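Local structure of MetRS related protein (Pyrococcus horikoshii, 2CWP) at residues K23-I28 and I35-D40; A53-P58 and G94-I99; K65-V70 and M85-E90. The protein is related to methionyl-tRNA synthetase and probably binds tRNA through an OB-fold domain, in support of charging tRNA with methionine. All blocks are in the same frame, centred on the assembly; numbering follows the deposited sequence.

Interaction 1: residues K23-I28 and I35-D40; sequences KKAEKI and IKLIVD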
loop_
_atom_site.group_PDB
_atom_site.type_symbol
_atom_site.label_atom_id
_atom_site.label_comp_id
_atom_site.label_asym_id
_atom_site.label_seq_id
_atom_site.Cartn_x
_atom_site.Cartn_y
_atom_site.Cartn_z
ATOM N N LYS A 23 -6.836 -6.613 -5.554
ATOM C CA LYS A 23 -7.709 -7.701 -5.981
ATOM C C LYS A 23 -8.620 -8.122 -4.833
ATOM O O LYS A 23 -9.816 -8.325 -5.019
ATOM C CB LYS A 23 -6.881 -8.894 -6.439
ATOM C CG LYS A 23 -6.135 -8.671 -7.740
ATOM C CD LYS A 23 -7.110 -8.538 -8.895
ATOM C CE LYS A 23 -6.523 -9.119 -10.172
ATOM N NZ LYS A 23 -7.507 -9.049 -11.290
ATOM N N LYS A 24 -8.040 -8.241 -3.647
ATOM C CA LYS A 24 -8.796 -8.624 -2.470
ATOM C C LYS A 24 -8.221 -7.957 -1.229
ATOM O O LYS A 24 -7.018 -7.680 -1.150
ATOM C CB LYS A 24 -8.782 -10.144 -2.293
ATOM C CG LYS A 24 -9.426 -10.580 -0.987
ATOM C CD LYS A 24 -9.768 -12.051 -0.960
ATOM C CE LYS A 24 -10.744 -12.313 0.164
ATOM N NZ LYS A 24 -11.710 -13.371 -0.209
ATOM N N ALA A 25 -9.093 -7.715 -0.260
ATOM C CA ALA A 25 -8.712 -7.078 0.990
ATOM C C ALA A 25 -9.583 -7.617 2.119
ATOM O O ALA A 25 -10.814 -7.575 2.037
ATOM C CB ALA A 25 -8.890 -5.565 0.865
ATOM N N GLU A 26 -8.952 -8.136 3.165
ATOM C CA GLU A 26 -9.704 -8.661 4.300
ATOM C C GLU A 26 -8.954 -8.458 5.601
ATOM O O GLU A 26 -7.731 -8.580 5.652
ATOM C CB GLU A 26 -10.012 -10.154 4.115
ATOM C CG GLU A 26 -8.809 -10.998 3.712
ATOM C CD GLU A 26 -9.053 -12.493 3.888
ATOM O OE1 GLU A 26 -10.168 -12.956 3.549
ATOM O OE2 GLU A 26 -8.125 -13.198 4.358
ATOM N N LYS A 27 -9.697 -8.152 6.658
ATOM C CA LYS A 27 -9.088 -7.925 7.955
ATOM C C LYS A 27 -8.305 -9.166 8.351
ATOM O O LYS A 27 -8.687 -10.279 7.999
ATOM C CB LYS A 27 -10.161 -7.633 9.015
ATOM C CG LYS A 27 -11.046 -6.427 8.723
ATOM C CD LYS A 27 -11.795 -5.974 9.984
ATOM C CE LYS A 27 -10.806 -5.605 11.093
ATOM N NZ LYS A 27 -11.405 -4.839 12.210
ATOM N N ILE A 28 -7.196 -8.970 9.056
ATOM C CA ILE A 28 -6.383 -10.089 9.524
ATOM C C ILE A 28 -6.993 -10.517 10.859
ATOM O O ILE A 28 -7.295 -9.680 11.709
ATOM C CB ILE A 28 -4.897 -9.679 9.729
ATOM C CG1 ILE A 28 -4.248 -9.389 8.374
ATOM C CG2 ILE A 28 -4.137 -10.784 10.462
ATOM C CD1 ILE A 28 -2.756 -9.110 8.451
ATOM N N ILE A 35 -5.173 -5.126 7.780
ATOM C CA ILE A 35 -5.881 -5.598 6.596
ATOM C C ILE A 35 -4.861 -6.215 5.638
ATOM O O ILE A 35 -3.812 -5.616 5.351
ATOM C CB ILE A 35 -6.604 -4.455 5.842
ATOM C CG1 ILE A 35 -7.640 -3.792 6.745
ATOM C CG2 ILE A 35 -7.270 -5.005 4.592
ATOM C CD1 ILE A 35 -8.420 -2.714 6.066
ATOM N N LYS A 36 -5.166 -7.414 5.156
ATOM C CA LYS A 36 -4.290 -8.092 4.211
ATOM C C LYS A 36 -4.797 -7.786 2.814
ATOM O O LYS A 36 -5.994 -7.900 2.544
ATOM C CB LYS A 36 -4.305 -9.606 4.426
ATOM C CG LYS A 36 -3.251 -10.347 3.604
ATOM C CD LYS A 36 -3.195 -11.829 3.970
ATOM C CE LYS A 36 -4.061 -12.676 3.052
ATOM N NZ LYS A 36 -3.478 -12.767 1.687
ATOM N N LEU A 37 -3.889 -7.377 1.936
ATOM C CA LEU A 37 -4.259 -7.057 0.569
ATOM C C LEU A 37 -3.529 -7.961 -0.408
ATOM O O LEU A 37 -2.375 -8.324 -0.191
ATOM C CB LEU A 37 -3.882 -5.611 0.237
ATOM C CG LEU A 37 -4.336 -4.476 1.155
ATOM C CD1 LEU A 37 -3.491 -3.221 0.874
ATOM C CD2 LEU A 37 -5.817 -4.218 0.944
ATOM N N ILE A 38 -4.208 -8.328 -1.485
ATOM C CA ILE A 38 -3.585 -9.126 -2.528
ATOM C C ILE A 38 -3.598 -8.111 -3.660
ATOM O O ILE A 38 -4.663 -7.750 -4.186
ATOM C CB ILE A 38 -4.421 -10.353 -2.902
ATOM C CG1 ILE A 38 -4.536 -11.277 -1.689
ATOM C CG2 ILE A 38 -3.775 -11.072 -4.089
ATOM C CD1 ILE A 38 -5.444 -12.472 -1.908
ATOM N N VAL A 39 -2.412 -7.643 -4.022
ATOM C CA VAL A 39 -2.279 -6.602 -5.033
ATOM C C VAL A 39 -1.638 -7.057 -6.326
ATOM O O VAL A 39 -0.575 -7.685 -6.323
ATOM C CB VAL A 39 -1.474 -5.444 -4.433
ATOM C CG1 VAL A 39 -1.452 -4.250 -5.371
ATOM C CG2 VAL A 39 -2.068 -5.098 -3.075
ATOM N N ASP A 40 -2.296 -6.720 -7.429
ATOM C CA ASP A 40 -1.841 -7.059 -8.769
ATOM C C ASP A 40 -1.060 -5.883 -9.358
ATOM O O ASP A 40 -1.640 -4.826 -9.589
ATOM C CB ASP A 40 -3.063 -7.356 -9.652
ATOM C CG ASP A 40 -2.691 -7.715 -11.089
ATOM O OD1 ASP A 40 -2.036 -6.912 -11.780
ATOM O OD2 ASP A 40 -3.065 -8.812 -11.536
#
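The beta hairpin of strands 17-27 and 35-40 sets Lys24 against Ile38 and Glu26 against Lys36 as antiparallel hydrogen-bonded pairs. The latter pair is gripped twice: Glu26 N reaches Lys36 O at 3.0 Å and Lys36 N reaches Glu26 O at 2.9 Å. Regularity fails beyond Lys24. Lys23 N lies almost in line with the Ile38 C=O (171°), 2.8 Å from Ile38 O, although its N-H is bent (142°). Lys24 N is bound only weakly to Ile38 O, at 3.5 Å. On the buried face Ala25 CB presses on Leu37 CD2 at 3.4 Å, unusually tight, with Ile35 CG2 beside it. The other face carries Lys24, Glu26, Lys36 and Ile38, and there the side chains of Ile28 and Lys36 cross at about a right angle, Ile28 CG1 4.0 Å from Lys36 CB. Bent at chi2 (-67°) and chi3, the Lys23 chain runs alongside Asp40; Lys23 NZ and Asp40 OD2 remain 4.5 Å apart, beyond a salt bridge, while Asp40 OD1 is bonded to Gly42 N. Lys23 and Lys24 both face Ile38, a classic beta bulge in the long OB-fold strand that also pairs with strands 65-69 and 110-111.

Interaction 2: residues A53-P58 and G94-I99; sequences ADQIPP and GKVYLI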
loop_
_atom_site.group_PDB
_atom_site.type_symbol
_atom_site.label_atom_id
_atom_site.label_comp_id
_atom_site.label_asym_id
_atom_site.label_seq_id
_atom_site.Cartn_x
_atom_site.Cartn_y
_atom_site.Cartn_z
ATOM N N ALA A 53 -7.573 -0.375 9.285
ATOM C CA ALA A 53 -8.926 -0.913 9.494
ATOM C C ALA A 53 -9.804 -0.226 10.538
ATOM O O ALA A 53 -11.011 -0.390 10.531
ATOM C CB ALA A 53 -8.848 -2.419 9.791
ATOM N N ASP A 54 -9.210 0.529 11.444
ATOM C CA ASP A 54 -9.997 1.214 12.456
ATOM C C ASP A 54 -10.592 2.490 11.858
ATOM O O ASP A 54 -11.530 3.068 12.414
ATOM C CB ASP A 54 -9.105 1.569 13.641
ATOM C CG ASP A 54 -7.912 2.389 13.220
ATOM O OD1 ASP A 54 -7.377 2.099 12.125
ATOM O OD2 ASP A 54 -7.514 3.307 13.968
ATOM N N GLN A 55 -10.036 2.921 10.725
ATOM C CA GLN A 55 -10.496 4.126 10.046
ATOM C C GLN A 55 -11.017 3.863 8.643
ATOM O O GLN A 55 -11.931 4.533 8.192
ATOM C CB GLN A 55 -9.365 5.143 9.939
ATOM C CG GLN A 55 -8.881 5.688 11.259
ATOM C CD GLN A 55 -7.995 6.897 11.057
ATOM O OE1 GLN A 55 -8.393 7.854 10.387
ATOM N NE2 GLN A 55 -6.784 6.860 11.621
ATOM N N ILE A 56 -10.420 2.893 7.956
ATOM C CA ILE A 56 -10.794 2.574 6.579
ATOM C C ILE A 56 -11.179 1.109 6.412
ATOM O O ILE A 56 -10.325 0.230 6.473
ATOM C CB ILE A 56 -9.614 2.860 5.610
ATOM C CG1 ILE A 56 -9.123 4.305 5.764
ATOM C CG2 ILE A 56 -10.044 2.575 4.183
ATOM C CD1 ILE A 56 -10.117 5.361 5.287
ATOM N N PRO A 57 -12.467 0.824 6.170
ATOM C CA PRO A 57 -12.873 -0.574 6.004
ATOM C C PRO A 57 -12.311 -1.201 4.726
ATOM O O PRO A 57 -12.068 -0.513 3.737
ATOM C CB PRO A 57 -14.399 -0.491 5.998
ATOM C CG PRO A 57 -14.639 0.824 5.329
ATOM C CD PRO A 57 -13.618 1.727 6.011
ATOM N N PRO A 58 -12.112 -2.527 4.737
ATOM C CA PRO A 58 -11.580 -3.324 3.624
ATOM C C PRO A 58 -12.282 -3.111 2.283
ATOM O O PRO A 58 -11.624 -3.050 1.240
ATOM C CB PRO A 58 -11.733 -4.763 4.121
ATOM C CG PRO A 58 -11.629 -4.625 5.598
ATOM C CD PRO A 58 -12.440 -3.391 5.888
ATOM N N GLY A 94 -3.695 12.279 13.212
ATOM C CA GLY A 94 -3.828 10.834 13.051
ATOM C C GLY A 94 -4.883 10.358 12.050
ATOM O O GLY A 94 -5.022 9.153 11.805
ATOM N N LYS A 95 -5.638 11.280 11.463
ATOM C CA LYS A 95 -6.648 10.856 10.501
ATOM C C LYS A 95 -5.989 10.408 9.190
ATOM O O LYS A 95 -5.155 11.113 8.619
ATOM C CB LYS A 95 -7.650 11.988 10.235
ATOM C CG LYS A 95 -8.730 11.620 9.226
ATOM C CD LYS A 95 -9.868 12.642 9.202
ATOM C CE LYS A 95 -10.965 12.225 8.222
ATOM N NZ LYS A 95 -11.592 10.911 8.569
ATOM N N VAL A 96 -6.363 9.223 8.727
ATOM C CA VAL A 96 -5.825 8.657 7.490
ATOM C C VAL A 96 -6.798 8.819 6.317
ATOM O O VAL A 96 -8.006 8.730 6.499
ATOM C CB VAL A 96 -5.507 7.149 7.695
ATOM C CG1 VAL A 96 -5.587 6.408 6.392
ATOM C CG2 VAL A 96 -4.115 6.994 8.276
ATOM N N TYR A 97 -6.263 9.050 5.118
ATOM C CA TYR A 97 -7.079 9.207 3.906
ATOM C C TYR A 97 -6.493 8.394 2.742
ATOM O O TYR A 97 -5.286 8.434 2.490
ATOM C CB TYR A 97 -7.121 10.659 3.427
ATOM C CG TYR A 97 -7.631 11.691 4.399
ATOM C CD1 TYR A 97 -6.784 12.266 5.348
ATOM C CD2 TYR A 97 -8.946 12.145 4.328
ATOM C CE1 TYR A 97 -7.231 13.278 6.195
ATOM C CE2 TYR A 97 -9.407 13.160 5.182
ATOM C CZ TYR A 97 -8.541 13.716 6.105
ATOM O OH TYR A 97 -8.993 14.705 6.941
ATOM N N LEU A 98 -7.335 7.676 2.013
ATOM C CA LEU A 98 -6.816 6.926 0.877
ATOM C C LEU A 98 -6.459 7.901 -0.236
ATOM O O LEU A 98 -7.029 8.990 -0.334
ATOM C CB LEU A 98 -7.856 5.939 0.333
ATOM C CG LEU A 98 -8.205 4.750 1.225
ATOM C CD1 LEU A 98 -9.191 3.856 0.493
ATOM C CD2 LEU A 98 -6.931 3.984 1.585
ATOM N N ILE A 99 -5.494 7.505 -1.057
ATOM C CA ILE A 99 -5.087 8.290 -2.214
ATOM C C ILE A 99 -5.212 7.318 -3.382
ATOM O O ILE A 99 -4.253 6.613 -3.742
ATOM C CB ILE A 99 -3.606 8.775 -2.134
ATOM C CG1 ILE A 99 -3.410 9.709 -0.932
ATOM C CG2 ILE A 99 -3.226 9.509 -3.436
ATOM C CD1 ILE A 99 -1.946 10.112 -0.712
HETATM O O HOH W 1 -10.356 8.722 8.970
#
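Gln55 makes the polar half of this contact, its side-chain amide meeting the backbone on both sides of Lys95. Its OE1 accepts from Val96 N at 3.0 Å along a nearly straight N-H (173°), although that donor stands 32° out of the amide's carbonyl plane. NE2 gives a hydrogen to Gly94 O at 2.9 Å, and this partner lies close to the amide plane. The two bonds together fix the rotation of the amide. An extended chain beyond CG (chi2 -167°) carries the group across from the loop. With an alanine here, the Val96 N-H and the Gly94 carbonyl would probably lose these partners and a gap would open between loop and strand.

Water extends the polar network: one molecule donates to Gln55 OE1 and accepts from Lys95 NZ, with a weak further bond to Val96 O. The loop that follows strand 45-50 of the OB fold is thereby tied to strand 96-97, which pairs with 89-90 in a small two-stranded hairpin at the surface.

The apolar half belongs to Ile56, which sends a different branch to each neighbour. The Ile56 and Val96 side chains cross at about a right angle, CG1 of Ile56 4.2 Å from CG1 of Val96, while Ile56 CG2 faces Leu98 CD1 at 4.0 Å. Val96 also touches Ile52 and Leu88, and Leu98 touches Leu61.

Interaction 3: residues K65-V70 and M85-E90; sequences KFIFVV and MLILAE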
loop_
_atom_site.group_PDB
_atom_site.type_symbol
_atom_site.label_atom_id
_atom_site.label_comp_id
_atom_site.label_asym_id
_atom_site.label_seq_id
_atom_site.Cartn_x
_atom_site.Cartn_y
_atom_site.Cartn_z
ATOM N N LYS A 65 -7.087 1.095 -7.397
ATOM C CA LYS A 65 -5.648 1.166 -7.616
ATOM C C LYS A 65 -5.071 2.179 -6.627
ATOM O O LYS A 65 -5.700 3.209 -6.355
ATOM C CB LYS A 65 -5.339 1.632 -9.040
ATOM C CG LYS A 65 -5.798 0.654 -10.105
ATOM C CD LYS A 65 -5.375 1.095 -11.495
ATOM C CE LYS A 65 -5.933 0.134 -12.528
ATOM N NZ LYS A 65 -5.583 0.544 -13.909
ATOM N N PHE A 66 -3.877 1.887 -6.111
ATOM C CA PHE A 66 -3.193 2.768 -5.169
ATOM C C PHE A 66 -1.684 2.711 -5.397
ATOM O O PHE A 66 -1.186 1.875 -6.160
ATOM C CB PHE A 66 -3.450 2.350 -3.717
ATOM C CG PHE A 66 -4.888 2.349 -3.331
ATOM C CD1 PHE A 66 -5.633 1.174 -3.389
ATOM C CD2 PHE A 66 -5.511 3.524 -2.933
ATOM C CE1 PHE A 66 -6.995 1.172 -3.052
ATOM C CE2 PHE A 66 -6.870 3.534 -2.596
ATOM C CZ PHE A 66 -7.611 2.355 -2.657
ATOM N N ILE A 67 -0.974 3.600 -4.709
ATOM C CA ILE A 67 0.471 3.657 -4.782
ATOM C C ILE A 67 1.014 2.727 -3.708
ATOM O O ILE A 67 0.536 2.740 -2.576
ATOM C CB ILE A 67 0.974 5.042 -4.463
ATOM C CG1 ILE A 67 0.304 6.058 -5.389
ATOM C CG2 ILE A 67 2.491 5.055 -4.549
ATOM C CD1 ILE A 67 0.485 7.506 -4.917
ATOM N N PHE A 68 2.009 1.928 -4.054
ATOM C CA PHE A 68 2.613 1.001 -3.099
ATOM C C PHE A 68 4.135 1.048 -3.237
ATOM O O PHE A 68 4.650 1.106 -4.363
ATOM C CB PHE A 68 2.185 -0.455 -3.382
ATOM C CG PHE A 68 0.713 -0.731 -3.206
ATOM C CD1 PHE A 68 -0.185 -0.488 -4.240
ATOM C CD2 PHE A 68 0.240 -1.298 -2.020
ATOM C CE1 PHE A 68 -1.551 -0.813 -4.108
ATOM C CE2 PHE A 68 -1.110 -1.627 -1.870
ATOM C CZ PHE A 68 -2.010 -1.386 -2.919
ATOM N N VAL A 69 4.849 1.040 -2.108
ATOM C CA VAL A 69 6.314 0.987 -2.133
ATOM C C VAL A 69 6.562 -0.524 -2.203
ATOM O O VAL A 69 6.143 -1.239 -1.294
ATOM C CB VAL A 69 6.951 1.475 -0.825
ATOM C CG1 VAL A 69 8.447 1.564 -1.011
ATOM C CG2 VAL A 69 6.394 2.798 -0.416
ATOM N N VAL A 70 7.250 -0.997 -3.244
ATOM C CA VAL A 70 7.474 -2.431 -3.440
ATOM C C VAL A 70 8.886 -3.030 -3.301
ATOM O O VAL A 70 9.056 -4.247 -3.464
ATOM C CB VAL A 70 6.940 -2.876 -4.822
ATOM C CG1 VAL A 70 5.459 -2.525 -4.949
ATOM C CG2 VAL A 70 7.750 -2.213 -5.938
ATOM N N MET A 85 4.121 -1.848 0.780
ATOM C CA MET A 85 3.429 -0.960 1.686
ATOM C C MET A 85 2.541 0.060 0.979
ATOM O O MET A 85 2.990 0.773 0.081
ATOM C CB MET A 85 4.456 -0.259 2.562
ATOM C CG MET A 85 3.871 0.636 3.607
ATOM S SD MET A 85 5.180 1.221 4.705
ATOM C CE MET A 85 6.018 2.384 3.606
ATOM N N LEU A 86 1.283 0.116 1.407
ATOM C CA LEU A 86 0.295 1.037 0.856
ATOM C C LEU A 86 0.592 2.483 1.262
ATOM O O LEU A 86 0.716 2.785 2.446
ATOM C CB LEU A 86 -1.102 0.660 1.356
ATOM C CG LEU A 86 -2.258 1.609 0.985
ATOM C CD1 LEU A 86 -2.425 1.646 -0.520
ATOM C CD2 LEU A 86 -3.563 1.153 1.655
ATOM N N ILE A 87 0.701 3.366 0.281
ATOM C CA ILE A 87 0.944 4.788 0.546
ATOM C C ILE A 87 -0.394 5.538 0.697
ATOM O O ILE A 87 -1.308 5.363 -0.108
ATOM C CB ILE A 87 1.730 5.455 -0.607
ATOM C CG1 ILE A 87 3.113 4.809 -0.742
ATOM C CG2 ILE A 87 1.844 6.965 -0.357
ATOM C CD1 ILE A 87 3.942 4.836 0.540
ATOM N N LEU A 88 -0.497 6.365 1.730
ATOM C CA LEU A 88 -1.695 7.155 1.976
ATOM C C LEU A 88 -1.353 8.492 2.599
ATOM O O LEU A 88 -0.181 8.756 2.903
ATOM C CB LEU A 88 -2.654 6.400 2.892
ATOM C CG LEU A 88 -2.095 5.642 4.092
ATOM C CD1 LEU A 88 -1.591 6.587 5.165
ATOM C CD2 LEU A 88 -3.210 4.764 4.624
ATOM N N ALA A 89 -2.368 9.344 2.763
ATOM C CA ALA A 89 -2.179 10.654 3.382
ATOM C C ALA A 89 -2.601 10.528 4.836
ATOM O O ALA A 89 -3.483 9.740 5.161
ATOM C CB ALA A 89 -3.038 11.712 2.687
ATOM N N GLU A 90 -1.967 11.299 5.712
ATOM C CA GLU A 90 -2.306 11.262 7.125
ATOM C C GLU A 90 -2.020 12.607 7.757
ATOM O O GLU A 90 -0.902 13.100 7.670
ATOM C CB GLU A 90 -1.496 10.183 7.853
ATOM C CG GLU A 90 -1.822 10.097 9.337
ATOM C CD GLU A 90 -0.986 9.058 10.089
ATOM O OE1 GLU A 90 -1.104 8.997 11.332
ATOM O OE2 GLU A 90 -0.223 8.310 9.450
HETATM O O HOH W 2 -2.046 5.466 -2.887
#
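One methyl of Leu86, CD1, meets both Phe66 and Phe68. Over one face of the Phe68 ring this methyl makes a CH-pi contact, 4.1 Å from the centroid and 25° off the normal, displaced toward the rim; Leu86 CA and CB also lie along this ring. Phe41 adds an edge-to-face contact with it. The Phe66 ring receives the methyl obliquely, most closely at the base of its side chain, where Phe66 CB is 3.4 Å from Leu86 CD1; a water lies in plane at the Phe66 edge. The Leu86 chain starts with CG anti to the backbone N (chi1 174°), and its CD1 branch then turns back over strand 65-69 to fit between the two aromatic residues.

The sheet's other face is aliphatic. Val69 CG2 and Ile87 CD1 are squeezed to 3.3 Å, shorter than normal carbon packing, and Ile67 CG2 lies 3.9 Å from Ile87 CG1. The Met85 chain bends at chi3 to bring CE beside Val69 CG2.

Backbone bonds run between the two segments. Val69 and Met85 form a hydrogen-bonded antiparallel pair, and Ile87 N gives a straight bond to Ile67 O (2.9 Å, 171°). Beyond it the two chains part: the water at the Phe66 edge accepts from Ile67 N at 2.8 Å and donates to Ile87 O at 2.9 Å, bridging groups that no longer meet directly.

Phe68 also packs on Val22 and Ile48, strand residues of the barrel, so the Leu86 methyl becomes part of its interior. The chemistry implies a division of labour: apolar carbon lines both faces, three direct backbone bonds join the chains where they run close, and a water bridges Ile67 N and Ile87 O where they diverge.

Overall arrangement
From the N terminus, interaction 1 closes first, joining strand 17-27 to strand 35-40 across a six-residue loop. Segment 53-58 then opens interaction 2, which is completed only by 94-99; interaction 3, between 65-70 and 85-90, is nested inside that loop. None of the three cross. Interactions 1 and 3 share a sheet, since strands 17-27 and 65-69 are neighbours, and Val39 and Leu37 of the first pack on the Phe68 ring. Ile35 touches Ala53 and Ile56, linking interactions 1 and 2. Strands 89-90 and 96-97 couple interactions 3 and 2, probably through a hydrogen bond from Tyr97 N to Ala89 O, so the surface hairpin joins the barrel.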